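Local coordinates for protein annexin B22 (Schistosoma mansoni, PDB 4MDU) that binds acidic phospholipid membranes in a calcium-dependent manner, aggregates liposomes, and takes part in worm reproduction and host-parasite interaction, at residues T109-M121 and A145-K157. Residues are numbered along the deposited sequence; the frame is centred on the assembly and turned at random.
Sequences TPYMLAKSLYYAM and AVADAYKQVLKDK
Tyr111 and Tyr118 each carry CG opposite the backbone N (chi1 -170° and 175°), which lays both rings against Val153 on the facing helix. The two methyls of Val153 divide the work: CG2 makes a CH-pi contact over one face of Tyr111, offset toward the rim and 3.9 Å from the ring centroid, while CG1 sits over a face of Tyr118, 3.9 Å from its CG. Beyond the valine, the OH of Tyr111 donates a 2.6 Å hydrogen bond to Asp156 OD2, met on the anti side of the carboxylate. Ala114 is the small knob at the centre, its CB among Val146, Ala149, Tyr150 and Val153 and only 3.5 Å from Tyr150 N; helix axes 7.9 Å apart are consistent with the alanines that meet here, Ala114 and Ala149. The Tyr150 ring lies along helix 109-122, in the hole formed by Ala114, Leu117, Tyr118 and Met121, with an edge toward Tyr118 N and Met121 CE 3.2 Å from its OH. That hydroxyl is hydrogen-bonded to Asp169, and Leu166 packs on both Tyr150 and Met121. One turn earlier on helix 140-156, Val146 CG1 meets Leu117 CD1 at 3.6 Å. The segments thus cross at -64° with knobs-into-holes packing inside the second annexin repeat, joining helix 109-122, whose last turn holds the calcium-site residue Met121, to helix 140-156. At the rim, Lys115 and Lys157 bring their NZ atoms within 3.8 Å, which would probably disfavour full protonation of both. Apolar interlocking holds the contact, with Tyr111-Asp156 as the hydrogen bond between the two segments.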
loop_
_atom_site.group_PDB
_atom_site.type_symbol
_atom_site.label_atom_id
_atom_site.label_comp_id
_atom_site.label_asym_id
_atom_site.label_seq_id
_atom_site.Cartn_x
_atom_site.Cartn_y
_atom_site.Cartn_z
ATOM N N THR B 109 -2.207 -17.329 21.117
ATOM C CA THR B 109 -1.627 -16.487 20.063
ATOM C C THR B 109 -1.929 -16.962 18.638
ATOM O O THR B 109 -2.392 -16.177 17.820
ATOM C CB THR B 109 -0.115 -16.371 20.207
ATOM O OG1 THR B 109 0.193 -15.877 21.509
ATOM C CG2 THR B 109 0.442 -15.453 19.155
ATOM N N PRO B 110 -1.647 -18.246 18.331
ATOM C CA PRO B 110 -1.906 -18.710 16.964
ATOM C C PRO B 110 -3.361 -18.561 16.516
ATOM O O PRO B 110 -3.590 -18.239 15.353
ATOM C CB PRO B 110 -1.484 -20.196 16.994
ATOM C CG PRO B 110 -1.304 -20.539 18.448
ATOM C CD PRO B 110 -0.941 -19.259 19.138
ATOM N N TYR B 111 -4.330 -18.786 17.395
ATOM C CA TYR B 111 -5.733 -18.602 16.991
ATOM C C TYR B 111 -6.009 -17.116 16.738
ATOM O O TYR B 111 -6.670 -16.702 15.762
ATOM C CB TYR B 111 -6.666 -19.121 18.080
ATOM C CG TYR B 111 -8.115 -19.184 17.654
ATOM C CD1 TYR B 111 -8.987 -18.132 17.902
ATOM C CD2 TYR B 111 -8.612 -20.302 17.000
ATOM C CE1 TYR B 111 -10.315 -18.195 17.512
ATOM C CE2 TYR B 111 -9.934 -20.369 16.602
ATOM C CZ TYR B 111 -10.781 -19.314 16.860
ATOM O OH TYR B 111 -12.095 -19.402 16.465
ATOM N N MET B 112 -5.488 -16.298 17.631
ATOM C CA MET B 112 -5.650 -14.859 17.469
ATOM C C MET B 112 -5.100 -14.404 16.117
ATOM O O MET B 112 -5.748 -13.652 15.392
ATOM C CB MET B 112 -4.986 -14.110 18.624
ATOM C CG MET B 112 -5.292 -12.627 18.619
ATOM S SD MET B 112 -3.887 -11.792 17.919
ATOM C CE MET B 112 -2.987 -11.613 19.429
ATOM N N LEU B 113 -3.921 -14.888 15.748
ATOM C CA LEU B 113 -3.358 -14.475 14.473
ATOM C C LEU B 113 -4.202 -15.032 13.334
ATOM O O LEU B 113 -4.453 -14.346 12.332
ATOM C CB LEU B 113 -1.884 -14.869 14.351
ATOM C CG LEU B 113 -0.989 -14.139 15.350
ATOM C CD1 LEU B 113 0.441 -14.643 15.215
ATOM C CD2 LEU B 113 -1.068 -12.625 15.150
ATOM N N ALA B 114 -4.669 -16.263 13.481
ATOM C CA ALA B 114 -5.442 -16.869 12.390
ATOM C C ALA B 114 -6.757 -16.104 12.155
ATOM O O ALA B 114 -7.148 -15.863 11.024
ATOM C CB ALA B 114 -5.691 -18.379 12.633
ATOM N N LYS B 115 -7.425 -15.700 13.223
ATOM C CA LYS B 115 -8.646 -14.924 13.058
ATOM C C LYS B 115 -8.397 -13.622 12.278
ATOM O O LYS B 115 -9.133 -13.297 11.348
ATOM C CB LYS B 115 -9.297 -14.642 14.409
ATOM C CG LYS B 115 -10.712 -15.209 14.545
ATOM C CD LYS B 115 -11.353 -14.792 15.868
ATOM C CE LYS B 115 -12.760 -15.341 16.021
ATOM N NZ LYS B 115 -13.405 -14.889 17.291
ATOM N N SER B 116 -7.356 -12.886 12.637
ATOM C CA SER B 116 -7.000 -11.689 11.870
ATOM C C SER B 116 -6.668 -12.009 10.412
ATOM O O SER B 116 -6.977 -11.219 9.524
ATOM C CB SER B 116 -5.824 -10.934 12.506
ATOM O OG SER B 116 -6.170 -10.428 13.782
ATOM N N LEU B 117 -6.017 -13.144 10.157
ATOM C CA LEU B 117 -5.699 -13.516 8.774
ATOM C C LEU B 117 -6.998 -13.774 8.042
ATOM O O LEU B 117 -7.210 -13.314 6.920
ATOM C CB LEU B 117 -4.789 -14.761 8.710
ATOM C CG LEU B 117 -3.343 -14.536 9.162
ATOM C CD1 LEU B 117 -2.609 -15.875 9.299
ATOM C CD2 LEU B 117 -2.617 -13.596 8.191
ATOM N N TYR B 118 -7.877 -14.524 8.693
ATOM C CA TYR B 118 -9.196 -14.807 8.149
ATOM C C TYR B 118 -9.914 -13.520 7.735
ATOM O O TYR B 118 -10.407 -13.404 6.616
ATOM C CB TYR B 118 -10.023 -15.546 9.193
ATOM C CG TYR B 118 -11.455 -15.770 8.766
ATOM C CD1 TYR B 118 -12.465 -14.939 9.201
ATOM C CD2 TYR B 118 -11.782 -16.805 7.911
ATOM C CE1 TYR B 118 -13.765 -15.142 8.809
ATOM C CE2 TYR B 118 -13.076 -17.016 7.515
ATOM C CZ TYR B 118 -14.064 -16.185 7.966
ATOM O OH TYR B 118 -15.359 -16.398 7.560
ATOM N N TYR B 119 -9.963 -12.536 8.629
ATOM C CA TYR B 119 -10.640 -11.285 8.292
ATOM C C TYR B 119 -9.917 -10.497 7.192
ATOM O O TYR B 119 -10.545 -9.846 6.357
ATOM C CB TYR B 119 -10.898 -10.439 9.553
ATOM C CG TYR B 119 -11.992 -11.035 10.424
ATOM C CD1 TYR B 119 -13.290 -11.163 9.933
ATOM C CD2 TYR B 119 -11.733 -11.488 11.721
ATOM C CE1 TYR B 119 -14.303 -11.710 10.699
ATOM C CE2 TYR B 119 -12.757 -12.051 12.507
ATOM C CZ TYR B 119 -14.042 -12.155 11.975
ATOM O OH TYR B 119 -15.088 -12.696 12.695
ATOM N N ALA B 120 -8.596 -10.583 7.169
ATOM C CA ALA B 120 -7.824 -9.867 6.160
ATOM C C ALA B 120 -8.131 -10.382 4.754
ATOM O O ALA B 120 -7.924 -9.676 3.756
ATOM C CB ALA B 120 -6.332 -9.974 6.455
ATOM N N MET B 121 -8.627 -11.612 4.670
ATOM C CA MET B 121 -8.905 -12.211 3.366
ATOM C C MET B 121 -10.397 -12.350 3.053
ATOM O O MET B 121 -10.811 -12.175 1.915
ATOM C CB MET B 121 -8.175 -13.550 3.231
ATOM C CG MET B 121 -6.650 -13.411 3.274
ATOM S SD MET B 121 -5.785 -14.980 3.124
ATOM C CE MET B 121 -6.269 -15.810 4.635
ATOM N N ALA B 145 1.491 -23.765 13.310
ATOM C CA ALA B 145 0.488 -23.608 14.367
ATOM C C ALA B 145 -0.613 -22.634 13.949
ATOM O O ALA B 145 -1.784 -22.835 14.274
ATOM C CB ALA B 145 1.125 -23.162 15.671
ATOM N N VAL B 146 -0.246 -21.576 13.228
ATOM C CA VAL B 146 -1.257 -20.631 12.775
ATOM C C VAL B 146 -2.108 -21.251 11.665
ATOM O O VAL B 146 -3.333 -21.086 11.632
ATOM C CB VAL B 146 -0.647 -19.307 12.272
ATOM C CG1 VAL B 146 -1.735 -18.442 11.668
ATOM C CG2 VAL B 146 0.053 -18.569 13.404
ATOM N N ALA B 147 -1.456 -21.965 10.752
ATOM C CA ALA B 147 -2.181 -22.673 9.709
ATOM C C ALA B 147 -3.198 -23.626 10.342
ATOM O O ALA B 147 -4.342 -23.704 9.908
ATOM C CB ALA B 147 -1.216 -23.424 8.785
ATOM N N ASP B 148 -2.792 -24.339 11.384
ATOM C CA ASP B 148 -3.712 -25.271 12.012
ATOM C C ASP B 148 -4.866 -24.516 12.614
ATOM O O ASP B 148 -6.023 -24.885 12.439
ATOM C CB ASP B 148 -3.020 -26.101 13.083
ATOM C CG ASP B 148 -2.132 -27.182 12.490
ATOM O OD1 ASP B 148 -2.278 -27.468 11.272
ATOM O OD2 ASP B 148 -1.295 -27.736 13.239
ATOM N N ALA B 149 -4.537 -23.451 13.331
ATOM C CA ALA B 149 -5.546 -22.691 14.037
ATOM C C ALA B 149 -6.538 -22.120 13.023
ATOM O O ALA B 149 -7.736 -22.043 13.287
ATOM C CB ALA B 149 -4.891 -21.591 14.845
ATOM N N TYR B 150 -6.027 -21.735 11.855
ATOM C CA TYR B 150 -6.877 -21.208 10.795
ATOM C C TYR B 150 -7.972 -22.198 10.438
ATOM O O TYR B 150 -9.145 -21.828 10.361
ATOM C CB TYR B 150 -6.061 -20.886 9.549
ATOM C CG TYR B 150 -6.774 -19.999 8.551
ATOM C CD1 TYR B 150 -7.557 -20.544 7.533
ATOM C CD2 TYR B 150 -6.654 -18.606 8.618
ATOM C CE1 TYR B 150 -8.204 -19.734 6.609
ATOM C CE2 TYR B 150 -7.306 -17.783 7.703
ATOM C CZ TYR B 150 -8.075 -18.350 6.705
ATOM O OH TYR B 150 -8.695 -17.530 5.795
ATOM N N LYS B 151 -7.582 -23.454 10.207
ATOM C CA LYS B 151 -8.558 -24.504 9.911
ATOM C C LYS B 151 -9.627 -24.569 11.007
ATOM O O LYS B 151 -10.794 -24.827 10.729
ATOM C CB LYS B 151 -7.878 -25.869 9.678
ATOM C CG LYS B 151 -7.058 -25.917 8.380
ATOM C CD LYS B 151 -6.432 -27.286 8.122
ATOM C CE LYS B 151 -7.492 -28.328 7.795
ATOM N NZ LYS B 151 -8.300 -27.961 6.593
ATOM N N GLN B 152 -9.223 -24.299 12.242
ATOM C CA GLN B 152 -10.156 -24.264 13.359
ATOM C C GLN B 152 -11.031 -23.003 13.358
ATOM O O GLN B 152 -12.138 -23.005 13.904
ATOM C CB GLN B 152 -9.411 -24.398 14.689
ATOM C CG GLN B 152 -10.336 -24.522 15.898
ATOM C CD GLN B 152 -11.336 -25.658 15.747
ATOM O OE1 GLN B 152 -11.088 -26.636 15.037
ATOM N NE2 GLN B 152 -12.479 -25.525 16.399
ATOM N N VAL B 153 -10.536 -21.921 12.763
ATOM C CA VAL B 153 -11.347 -20.718 12.637
ATOM C C VAL B 153 -12.429 -20.966 11.587
ATOM O O VAL B 153 -13.573 -20.542 11.747
ATOM C CB VAL B 153 -10.509 -19.489 12.235
ATOM C CG1 VAL B 153 -11.412 -18.377 11.710
ATOM C CG2 VAL B 153 -9.661 -18.996 13.413
ATOM N N LEU B 154 -12.065 -21.668 10.515
ATOM C CA LEU B 154 -13.021 -21.976 9.458
ATOM C C LEU B 154 -14.167 -22.839 9.978
ATOM O O LEU B 154 -15.308 -22.695 9.540
ATOM C CB LEU B 154 -12.337 -22.651 8.273
ATOM C CG LEU B 154 -11.353 -21.769 7.499
ATOM C CD1 LEU B 154 -10.640 -22.576 6.434
ATOM C CD2 LEU B 154 -12.054 -20.579 6.885
ATOM N N LYS B 155 -13.878 -23.730 10.916
ATOM C CA LYS B 155 -14.941 -24.557 11.470
ATOM C C LYS B 155 -15.816 -23.664 12.318
ATOM O O LYS B 155 -17.039 -23.678 12.202
ATOM C CB LYS B 155 -14.379 -25.696 12.325
ATOM C CG LYS B 155 -13.379 -26.591 11.606
ATOM N N ASP B 156 -15.175 -22.872 13.166
ATOM C CA ASP B 156 -15.879 -21.959 14.058
ATOM C C ASP B 156 -16.771 -20.949 13.327
ATOM O O ASP B 156 -17.759 -20.468 13.885
ATOM C CB ASP B 156 -14.872 -21.217 14.942
ATOM C CG ASP B 156 -14.248 -22.114 15.991
ATOM O OD1 ASP B 156 -14.496 -23.336 15.943
ATOM O OD2 ASP B 156 -13.505 -21.599 16.857
ATOM N N LYS B 157 -16.417 -20.619 12.090
ATOM C CA LYS B 157 -17.139 -19.592 11.343
ATOM C C LYS B 157 -18.092 -20.174 10.308
ATOM O O LYS B 157 -18.527 -19.466 9.401
ATOM C CB LYS B 157 -16.157 -18.634 10.664
ATOM C CG LYS B 157 -15.424 -17.717 11.622
ATOM C CD LYS B 157 -16.345 -16.610 12.116
ATOM C CE LYS B 157 -15.671 -15.741 13.163
ATOM N NZ LYS B 157 -15.335 -16.491 14.408
#